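PDB 4DPO: conserved protein from Methanosarcina mazei, which is of unknown function but belongs to the antibiotic biosynthesis monooxygenase family, and so may act as a small oxygenase. Local coordinates for residues 27-32 with 73-78. Residues are numbered along the deposited sequence; the frame is centred on the assembly and turned at random.
Sequences RVVAKN and ILTMLE
The two central strands of the four-stranded antiparallel sheet meet here, in the ferredoxin-like alpha+beta fold of the antibiotic biosynthesis monooxygenase family: Ala30 and Asn32 of 27-32 pair with Met76 and Leu74 of 73-78. The strand axes run 165° apart. Ala30 N donates a hydrogen bond to Met76 O at 2.8 Å, and Met76 N donates one to Ala30 O; these two are the straightest of the six between the strands, the latter at 169°. At one end Leu74 N reaches Asn32 O at 2.9 Å. Outward, strand 26-33 bonds to strand 111-117 and strand 73-80 to strand 59-67, which places this seam in the middle of the sheet.

Side chains alternate between two faces. Val28, Ala30, Asn32, Leu74, Met76 and Glu78 turn to the helix-covered face, where Leu74 and Asn32 meet Phe42 of helix 39-54 and Val28 meets Leu86 of helix 83-90. Ala30 CB meets CB of the selenomethionine Met76 at 3.6 Å, as cross-strand partners do, its single methyl adding little bulk beside that long chain. Buried Glu78 extends beyond CG across Val28, and its OE1 takes a hydrogen bond from Trp80 NE1 of the same chain. On the other face, turned to the second subunit, branched Val29 and Thr75 suit an extended backbone, and Lys31 lays its aliphatic CB 3.5 Å from Thr75 OG1. That hydroxyl is hydrogen-bonded to Tyr115 of the second subunit, while Arg27 forms a salt bridge with Asp61 there. With CG1 anti to its backbone N (chi1 177°), Val29 presents this methyl to both Thr75 CG2, at 3.7 Å, and Leu77 CD2, at 3.9 Å.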
ATOM      1  N   ARG A  27       5.519  -3.554  -4.980  1.00 49.45           N
ATOM      2  CA  ARG A  27       4.183  -3.443  -4.361  1.00 47.71           C
ATOM      3  C   ARG A  27       3.333  -2.464  -5.089  1.00 46.76           C
ATOM      4  O   ARG A  27       3.775  -1.350  -5.314  1.00 47.18           O
ATOM      5  CB  ARG A  27       4.286  -2.951  -2.948  1.00 47.49           C
ATOM      6  CG  ARG A  27       4.981  -3.863  -2.061  1.00 48.62           C
ATOM      7  CD  ARG A  27       4.234  -3.886  -0.823  1.00 51.93           C
ATOM      8  NE  ARG A  27       4.958  -4.609   0.201  1.00 55.88           N
ATOM      9  CZ  ARG A  27       4.679  -4.540   1.507  1.00 57.71           C
ATOM     10  NH1 ARG A  27       3.643  -3.790   1.927  1.00 58.39           N
ATOM     11  NH2 ARG A  27       5.417  -5.242   2.404  1.00 56.74           N
ATOM     12  N   VAL A  28       2.124  -2.836  -5.445  1.00 45.01           N
ATOM     13  CA  VAL A  28       1.326  -1.847  -6.099  1.00 45.61           C
ATOM     14  C   VAL A  28       0.189  -1.420  -5.215  1.00 45.22           C
ATOM     15  O   VAL A  28      -0.383  -2.236  -4.497  1.00 45.45           O
ATOM     16  CB  VAL A  28       0.778  -2.291  -7.502  1.00 46.62           C
ATOM     17  CG1 VAL A  28       1.469  -3.575  -8.000  1.00 46.17           C
ATOM     18  CG2 VAL A  28      -0.768  -2.406  -7.508  1.00 46.22           C
ATOM     19  N   VAL A  29      -0.129  -0.132  -5.269  1.00 43.88           N
ATOM     20  CA  VAL A  29      -1.271   0.384  -4.578  1.00 41.55           C
ATOM     21  C   VAL A  29      -2.152   0.841  -5.690  1.00 42.52           C
ATOM     22  O   VAL A  29      -1.774   1.714  -6.469  1.00 42.60           O
ATOM     23  CB  VAL A  29      -0.907   1.569  -3.706  1.00 40.31           C
ATOM     24  CG1 VAL A  29      -2.136   2.114  -3.061  1.00 37.45           C
ATOM     25  CG2 VAL A  29       0.054   1.152  -2.702  1.00 38.65           C
ATOM     26  N   ALA A  30      -3.324   0.244  -5.784  1.00 43.22           N
ATOM     27  CA  ALA A  30      -4.248   0.634  -6.827  1.00 45.39           C
ATOM     28  C   ALA A  30      -5.574   1.146  -6.272  1.00 46.63           C
ATOM     29  O   ALA A  30      -6.485   0.374  -6.051  1.00 45.70           O
ATOM     30  CB  ALA A  30      -4.465  -0.524  -7.846  1.00 44.51           C
ATOM     31  N   LYS A  31      -5.681   2.457  -6.073  1.00 48.90           N
ATOM     32  CA  LYS A  31      -6.852   2.985  -5.383  1.00 52.56           C
ATOM     33  C   LYS A  31      -8.066   3.309  -6.281  1.00 54.50           C
ATOM     34  O   LYS A  31      -7.980   4.092  -7.224  1.00 55.61           O
ATOM     35  CB  LYS A  31      -6.425   4.186  -4.564  1.00 53.04           C
ATOM     36  CG  LYS A  31      -7.530   5.008  -3.972  1.00 54.51           C
ATOM     37  CD  LYS A  31      -6.862   5.840  -2.939  1.00 58.48           C
ATOM     38  CE  LYS A  31      -7.480   7.196  -2.803  1.00 60.73           C
ATOM     39  NZ  LYS A  31      -6.392   8.035  -2.197  1.00 63.37           N
ATOM     40  N   ASN A  32      -9.189   2.691  -6.006  1.00 56.11           N
ATOM     41  CA  ASN A  32     -10.349   2.937  -6.820  1.00 58.88           C
ATOM     42  C   ASN A  32     -11.416   3.754  -6.100  1.00 61.31           C
ATOM     43  O   ASN A  32     -11.629   3.598  -4.863  1.00 61.97           O
ATOM     44  CB  ASN A  32     -10.966   1.613  -7.181  1.00 59.06           C
ATOM     45  CG  ASN A  32     -10.067   0.791  -8.015  1.00 59.14           C
ATOM     46  OD1 ASN A  32      -9.447  -0.193  -7.558  1.00 57.07           O
ATOM     47  ND2 ASN A  32      -9.971   1.181  -9.265  1.00 59.25           N
ATOM     48  N   ILE A  73     -14.151   3.989  -1.437  1.00 63.49           N
ATOM     49  CA  ILE A  73     -12.760   3.980  -1.762  1.00 61.37           C
ATOM     50  C   ILE A  73     -12.308   2.550  -1.548  1.00 59.98           C
ATOM     51  O   ILE A  73     -12.182   2.130  -0.420  1.00 59.64           O
ATOM     52  CB  ILE A  73     -12.007   4.872  -0.783  1.00 61.99           C
ATOM     53  CG1 ILE A  73     -12.598   6.298  -0.786  1.00 61.48           C
ATOM     54  CG2 ILE A  73     -10.480   4.807  -1.056  1.00 60.80           C
ATOM     55  CD1 ILE A  73     -12.265   7.186  -2.033  1.00 60.66           C
ATOM     56  N   LEU A  74     -12.070   1.816  -2.626  1.00 58.18           N
ATOM     57  CA  LEU A  74     -11.628   0.422  -2.579  1.00 56.72           C
ATOM     58  C   LEU A  74     -10.227   0.143  -3.261  1.00 56.33           C
ATOM     59  O   LEU A  74     -10.103   0.119  -4.514  1.00 56.52           O
ATOM     60  CB  LEU A  74     -12.680  -0.459  -3.220  1.00 56.30           C
ATOM     61  CG  LEU A  74     -13.846  -1.127  -2.461  1.00 57.91           C
ATOM     62  CD1 LEU A  74     -13.622  -1.273  -0.994  1.00 53.63           C
ATOM     63  CD2 LEU A  74     -15.187  -0.459  -2.746  1.00 57.51           C
ATOM     64  N   THR A  75      -9.187  -0.105  -2.456  1.00 54.03           N
ATOM     65  CA  THR A  75      -7.840  -0.129  -2.996  1.00 52.09           C
ATOM     66  C   THR A  75      -7.371  -1.552  -3.262  1.00 52.01           C
ATOM     67  O   THR A  75      -7.796  -2.470  -2.589  1.00 53.08           O
ATOM     68  CB  THR A  75      -6.942   0.670  -2.084  1.00 52.14           C
ATOM     69  OG1 THR A  75      -7.442   2.030  -2.025  1.00 50.70           O
ATOM     70  CG2 THR A  75      -5.488   0.676  -2.567  1.00 50.16           C
HETATM   71  N   MSE A  76      -6.585  -1.764  -4.310  1.00 50.97           N
HETATM   72  CA  MSE A  76      -5.932  -3.043  -4.542  1.00 50.11           C
HETATM   73  C   MSE A  76      -4.500  -3.023  -3.981  1.00 49.80           C
HETATM   74  O   MSE A  76      -3.727  -2.099  -4.249  1.00 49.24           O
HETATM   75  CB  MSE A  76      -5.854  -3.337  -6.020  1.00 50.37           C
HETATM   76  CG  MSE A  76      -6.633  -4.526  -6.466  1.00 52.26           C
HETATM   77 SE   MSE A  76      -8.417  -3.799  -6.921  0.50 60.10          SE
HETATM   78  CE  MSE A  76      -8.627  -2.273  -5.737  1.00 54.90           C
ATOM     79  N   LEU A  77      -4.142  -4.023  -3.186  1.00 49.42           N
ATOM     80  CA  LEU A  77      -2.827  -3.995  -2.552  1.00 49.46           C
ATOM     81  C   LEU A  77      -2.158  -5.269  -2.920  1.00 50.12           C
ATOM     82  O   LEU A  77      -2.715  -6.328  -2.687  1.00 50.43           O
ATOM     83  CB  LEU A  77      -2.898  -3.795  -1.033  1.00 48.12           C
ATOM     84  CG  LEU A  77      -3.486  -2.460  -0.546  1.00 46.49           C
ATOM     85  CD1 LEU A  77      -3.279  -2.417   0.945  1.00 43.78           C
ATOM     86  CD2 LEU A  77      -2.862  -1.211  -1.194  1.00 43.55           C
ATOM     87  N   GLU A  78      -0.984  -5.164  -3.530  1.00 50.46           N
ATOM     88  CA  GLU A  78      -0.363  -6.320  -4.124  1.00 51.80           C
ATOM     89  C   GLU A  78       1.114  -6.334  -3.828  1.00 52.75           C
ATOM     90  O   GLU A  78       1.701  -5.279  -3.516  1.00 52.85           O
ATOM     91  CB  GLU A  78      -0.545  -6.302  -5.638  1.00 51.63           C
ATOM     92  CG  GLU A  78      -1.811  -5.609  -6.082  1.00 52.95           C
ATOM     93  CD  GLU A  78      -1.898  -5.462  -7.587  1.00 55.08           C
ATOM     94  OE1 GLU A  78      -0.937  -5.816  -8.284  1.00 57.41           O
ATOM     95  OE2 GLU A  78      -2.932  -4.999  -8.096  1.00 55.57           O
TER